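Local structure of gdp-l-fucose synthetase (Naegleria fowleri, 6AQZ) at residues A[194-202]-A[331-341]. The protein probably makes GDP-L-fucose from GDP-4-keto-6-deoxymannose by epimerisation and NADPH-dependent reduction, and binds NADP in a Rossmann-type domain. Numbering follows the deposited sequence.
With NAP (NADP nicotinamide-adenine-dinucleotide phosphate), chain G.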
# COMPACT_ATOMS: atom_id res chain seq x y z
N PHE A 194 1.62 -18.64 -19.89
CA PHE A 194 0.66 -19.09 -20.90
C PHE A 194 0.39 -20.57 -20.70
O PHE A 194 1.17 -21.31 -20.08
CB PHE A 194 1.16 -18.83 -22.33
CG PHE A 194 2.37 -19.65 -22.70
CD1 PHE A 194 3.65 -19.26 -22.28
CD2 PHE A 194 2.23 -20.83 -23.45
CE1 PHE A 194 4.76 -20.01 -22.62
CE2 PHE A 194 3.34 -21.60 -23.78
CZ PHE A 194 4.61 -21.19 -23.37
N GLY A 195 -0.74 -21.01 -21.25
CA GLY A 195 -1.06 -22.41 -21.20
C GLY A 195 -2.54 -22.70 -21.12
O GLY A 195 -3.40 -21.81 -21.31
N PRO A 196 -2.86 -23.96 -20.85
CA PRO A 196 -4.27 -24.36 -20.82
C PRO A 196 -5.01 -23.68 -19.67
O PRO A 196 -4.42 -23.28 -18.67
CB PRO A 196 -4.21 -25.89 -20.64
CG PRO A 196 -2.85 -26.22 -20.27
CD PRO A 196 -1.95 -25.11 -20.78
N HIS A 197 -6.32 -23.54 -19.86
CA HIS A 197 -7.24 -22.91 -18.91
C HIS A 197 -6.98 -21.42 -18.72
O HIS A 197 -7.46 -20.83 -17.76
CB HIS A 197 -7.20 -23.62 -17.56
CG HIS A 197 -7.62 -25.05 -17.63
ND1 HIS A 197 -8.94 -25.44 -17.68
CD2 HIS A 197 -6.89 -26.19 -17.67
CE1 HIS A 197 -9.01 -26.76 -17.73
NE2 HIS A 197 -7.78 -27.24 -17.73
N ASP A 198 -6.27 -20.80 -19.67
CA ASP A 198 -6.04 -19.37 -19.72
C ASP A 198 -7.33 -18.64 -20.06
O ASP A 198 -8.39 -19.24 -20.24
CB ASP A 198 -4.96 -19.06 -20.76
CG ASP A 198 -4.16 -17.82 -20.43
OD1 ASP A 198 -4.66 -16.97 -19.67
OD2 ASP A 198 -3.03 -17.70 -20.96
N ASN A 199 -7.24 -17.31 -20.10
CA ASN A 199 -8.34 -16.46 -20.55
C ASN A 199 -8.05 -16.06 -21.99
O ASN A 199 -7.15 -15.25 -22.24
CB ASN A 199 -8.51 -15.24 -19.66
CG ASN A 199 -9.66 -14.37 -20.09
OD1 ASN A 199 -10.36 -14.67 -21.07
ND2 ASN A 199 -9.91 -13.31 -19.35
N PHE A 200 -8.81 -16.61 -22.94
CA PHE A 200 -8.51 -16.42 -24.35
C PHE A 200 -9.35 -15.33 -25.01
O PHE A 200 -9.40 -15.27 -26.24
CB PHE A 200 -8.69 -17.73 -25.10
CG PHE A 200 -7.75 -18.79 -24.66
CD1 PHE A 200 -6.52 -18.92 -25.26
CD2 PHE A 200 -8.10 -19.66 -23.64
CE1 PHE A 200 -5.66 -19.92 -24.86
CE2 PHE A 200 -7.24 -20.66 -23.23
CZ PHE A 200 -6.02 -20.80 -23.85
N ASN A 201 -10.02 -14.49 -24.23
CA ASN A 201 -10.73 -13.35 -24.79
C ASN A 201 -9.74 -12.40 -25.44
O ASN A 201 -8.82 -11.92 -24.77
CB ASN A 201 -11.50 -12.64 -23.67
CG ASN A 201 -12.33 -11.47 -24.17
OD1 ASN A 201 -11.84 -10.34 -24.26
ND2 ASN A 201 -13.61 -11.72 -24.45
N VAL A 202 -9.93 -12.10 -26.72
CA VAL A 202 -8.98 -11.22 -27.41
C VAL A 202 -8.97 -9.82 -26.78
O VAL A 202 -7.94 -9.15 -26.78
CB VAL A 202 -9.27 -11.14 -28.92
CG1 VAL A 202 -9.28 -12.54 -29.55
CG2 VAL A 202 -10.58 -10.42 -29.15
N TRP A 331 -4.57 -28.37 -26.52
CA TRP A 331 -5.57 -28.24 -25.46
C TRP A 331 -6.71 -27.33 -25.91
O TRP A 331 -7.88 -27.61 -25.64
CB TRP A 331 -4.94 -27.69 -24.17
CG TRP A 331 -5.98 -27.54 -23.09
CD1 TRP A 331 -6.32 -28.46 -22.14
CD2 TRP A 331 -6.84 -26.41 -22.88
NE1 TRP A 331 -7.35 -27.98 -21.37
CE2 TRP A 331 -7.69 -26.73 -21.80
CE3 TRP A 331 -6.98 -25.18 -23.51
CZ2 TRP A 331 -8.65 -25.84 -21.33
CZ3 TRP A 331 -7.96 -24.31 -23.06
CH2 TRP A 331 -8.77 -24.64 -21.98
N PHE A 332 -6.37 -26.23 -26.57
CA PHE A 332 -7.37 -25.25 -26.97
C PHE A 332 -8.32 -25.83 -28.01
O PHE A 332 -9.54 -25.65 -27.90
CB PHE A 332 -6.64 -24.01 -27.49
CG PHE A 332 -7.54 -22.84 -27.74
CD1 PHE A 332 -8.38 -22.38 -26.74
CD2 PHE A 332 -7.50 -22.17 -28.94
CE1 PHE A 332 -9.20 -21.27 -26.96
CE2 PHE A 332 -8.31 -21.07 -29.17
CZ PHE A 332 -9.15 -20.61 -28.17
N LEU A 333 -7.79 -26.57 -28.98
CA LEU A 333 -8.65 -27.17 -30.00
C LEU A 333 -9.58 -28.20 -29.38
O LEU A 333 -10.77 -28.22 -29.68
CB LEU A 333 -7.80 -27.78 -31.11
CG LEU A 333 -7.04 -26.75 -31.93
CD1 LEU A 333 -5.98 -27.41 -32.81
CD2 LEU A 333 -8.01 -25.95 -32.77
N GLU A 334 -9.05 -29.04 -28.49
CA GLU A 334 -9.88 -30.09 -27.91
C GLU A 334 -10.90 -29.56 -26.91
O GLU A 334 -11.90 -30.23 -26.67
CB GLU A 334 -9.02 -31.16 -27.24
N ASN A 335 -10.70 -28.36 -26.34
CA ASN A 335 -11.57 -27.89 -25.27
C ASN A 335 -12.22 -26.54 -25.55
O ASN A 335 -12.80 -25.95 -24.64
CB ASN A 335 -10.78 -27.80 -23.96
CG ASN A 335 -10.36 -29.15 -23.44
OD1 ASN A 335 -11.18 -29.87 -22.88
ND2 ASN A 335 -9.09 -29.50 -23.62
N TYR A 336 -12.23 -26.10 -26.81
CA TYR A 336 -12.66 -24.75 -27.14
C TYR A 336 -13.99 -24.38 -26.51
O TYR A 336 -14.17 -23.24 -26.06
CB TYR A 336 -12.74 -24.58 -28.66
CG TYR A 336 -13.13 -23.18 -29.12
CD1 TYR A 336 -12.21 -22.13 -29.08
CD2 TYR A 336 -14.42 -22.90 -29.61
CE1 TYR A 336 -12.54 -20.85 -29.51
CE2 TYR A 336 -14.76 -21.61 -30.04
CZ TYR A 336 -13.82 -20.59 -29.99
OH TYR A 336 -14.13 -19.31 -30.41
N GLU A 337 -14.94 -25.31 -26.49
CA GLU A 337 -16.27 -24.98 -25.99
C GLU A 337 -16.25 -24.52 -24.54
O GLU A 337 -16.95 -23.57 -24.17
CB GLU A 337 -17.21 -26.18 -26.15
CG GLU A 337 -18.61 -25.92 -25.61
CD GLU A 337 -19.47 -27.17 -25.54
OE1 GLU A 337 -19.14 -28.15 -26.24
OE2 GLU A 337 -20.47 -27.17 -24.79
N THR A 338 -15.43 -25.16 -23.70
CA THR A 338 -15.39 -24.83 -22.28
C THR A 338 -14.28 -23.85 -21.95
O THR A 338 -14.08 -23.56 -20.77
CB THR A 338 -15.20 -26.08 -21.41
OG1 THR A 338 -13.99 -26.75 -21.78
CG2 THR A 338 -16.38 -27.02 -21.53
N ALA A 339 -13.55 -23.37 -22.95
CA ALA A 339 -12.44 -22.48 -22.67
C ALA A 339 -12.95 -21.07 -22.37
O ALA A 339 -13.95 -20.61 -22.95
CB ALA A 339 -11.45 -22.47 -23.83
N ARG A 340 -12.24 -20.39 -21.47
CA ARG A 340 -12.52 -19.01 -21.09
C ARG A 340 -12.29 -18.08 -22.27
O ARG A 340 -11.17 -17.95 -22.77
CB ARG A 340 -11.61 -18.62 -19.91
CG ARG A 340 -11.98 -19.31 -18.61
CD ARG A 340 -10.90 -19.20 -17.56
NE ARG A 340 -10.67 -17.83 -17.08
CZ ARG A 340 -9.53 -17.44 -16.50
NH1 ARG A 340 -8.53 -18.31 -16.36
NH2 ARG A 340 -9.38 -16.19 -16.07
N LYS A 341 -13.36 -17.48 -22.76
CA LYS A 341 -13.24 -16.55 -23.89
C LYS A 341 -14.15 -15.35 -23.69
O LYS A 341 -14.82 -15.27 -22.66
CB LYS A 341 -13.53 -17.26 -25.21
CG LYS A 341 -14.63 -18.31 -25.17
CD LYS A 341 -14.71 -19.05 -26.52
CE LYS A 341 -15.54 -20.30 -26.42
NZ LYS A 341 -15.19 -21.18 -25.28
OXT LYS A 341 -14.24 -14.45 -24.53
PA NAP G . -6.67 -16.31 -13.55
O1A NAP G . -7.44 -15.08 -13.93
O2A NAP G . -6.33 -17.37 -14.57
O5B NAP G . -7.40 -17.10 -12.29
C5B NAP G . -7.37 -16.24 -11.21
C4B NAP G . -7.99 -17.02 -10.01
O4B NAP G . -8.41 -16.12 -8.96
C3B NAP G . -9.22 -17.90 -10.46
O3B NAP G . -9.22 -19.11 -9.75
C2B NAP G . -10.40 -17.09 -9.90
O2B NAP G . -11.43 -17.83 -9.49
C1B NAP G . -9.69 -16.58 -8.57
N9A NAP G . -10.43 -15.49 -7.95
C8A NAP G . -10.57 -14.19 -8.42
N7A NAP G . -11.31 -13.41 -7.60
C5A NAP G . -11.69 -14.25 -6.57
C6A NAP G . -12.46 -14.03 -5.44
N6A NAP G . -13.00 -12.76 -5.19
N1A NAP G . -12.68 -15.01 -4.53
C2A NAP G . -12.10 -16.21 -4.84
N3A NAP G . -11.34 -16.58 -5.90
C4A NAP G . -11.14 -15.55 -6.76
O3 NAP G . -5.30 -15.59 -12.94
PN NAP G . -3.97 -16.45 -13.18
O1N NAP G . -4.05 -17.83 -12.66
O2N NAP G . -3.25 -16.09 -14.46
O5D NAP G . -2.85 -15.73 -12.04
C5D NAP G . -3.07 -16.12 -10.75
C4D NAP G . -1.95 -15.47 -9.97
O4D NAP G . -0.79 -15.42 -10.83
C3D NAP G . -2.36 -13.95 -9.69
O3D NAP G . -1.98 -13.60 -8.41
C2D NAP G . -1.56 -13.17 -10.77
O2D NAP G . -1.12 -11.93 -10.35
C1D NAP G . -0.32 -14.09 -10.92
N1N NAP G . 0.38 -13.81 -12.21
C2N NAP G . -0.15 -14.22 -13.44
C3N NAP G . 0.51 -13.91 -14.61
C7N NAP G . -0.07 -14.35 -15.92
O7N NAP G . 0.42 -14.03 -17.02
N7N NAP G . -1.22 -15.15 -15.93
C4N NAP G . 1.77 -13.14 -14.64
C5N NAP G . 2.25 -12.73 -13.28
C6N NAP G . 1.58 -13.06 -12.17
P2B NAP G . -12.74 -18.20 -10.75
O1X NAP G . -11.96 -19.09 -11.66
O2X NAP G . -13.78 -18.87 -9.84
O3X NAP G . -13.04 -16.81 -11.23
O HOH W 1 -9.97 -21.53 -20.23
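R340 reaches across the loop 194-202 to the diphosphate of NADP, so in this Rossmann-fold member of the NAD-dependent epimerase/dehydratase family the C-terminal tail contributes R340 to the cofactor pocket. Its CB lies 3.3 Å from D198 O; CG and CD pass that same carbonyl, CD also nearing H197 O, and NE is still close to D198 O. The chain bends at chi3 (66°), which turns the guanidinium toward the phosphate, CZ lying by NAP O2A and by N199 CB, which covers one face of the group. At the tip, NH1 serves two acceptors: NAP O2A at 3.0 Å, nearly straight at 162°, and, through a more bent bond, H197 O. NH2 donates to NAP O1A, so both amino groups grip one phosphate, whose charge they would partly offset. A water between R340 N and D198 O ties down the start of the residue, while R340 O accepts F200 N at 2.7 Å.

Aromatic packing joins the loop to W331 and F332 of helix 321-335. P196 CB sits 3.4 Å from the centroid of the five-membered ring of W331, 11° off its normal, a CH-pi contact. The edge of W331 then meets the H197 ring face, CZ2 lying over its centre in an edge-to-face pair. F200 stacks on F332 with centroids 4.4 Å apart; P209 of helix 207-221 also touches F200. Beyond them, N201 accepts A204 N through OD1, and its ND2 donates to the terminal carboxylate, 2.8 Å from K341 OXT.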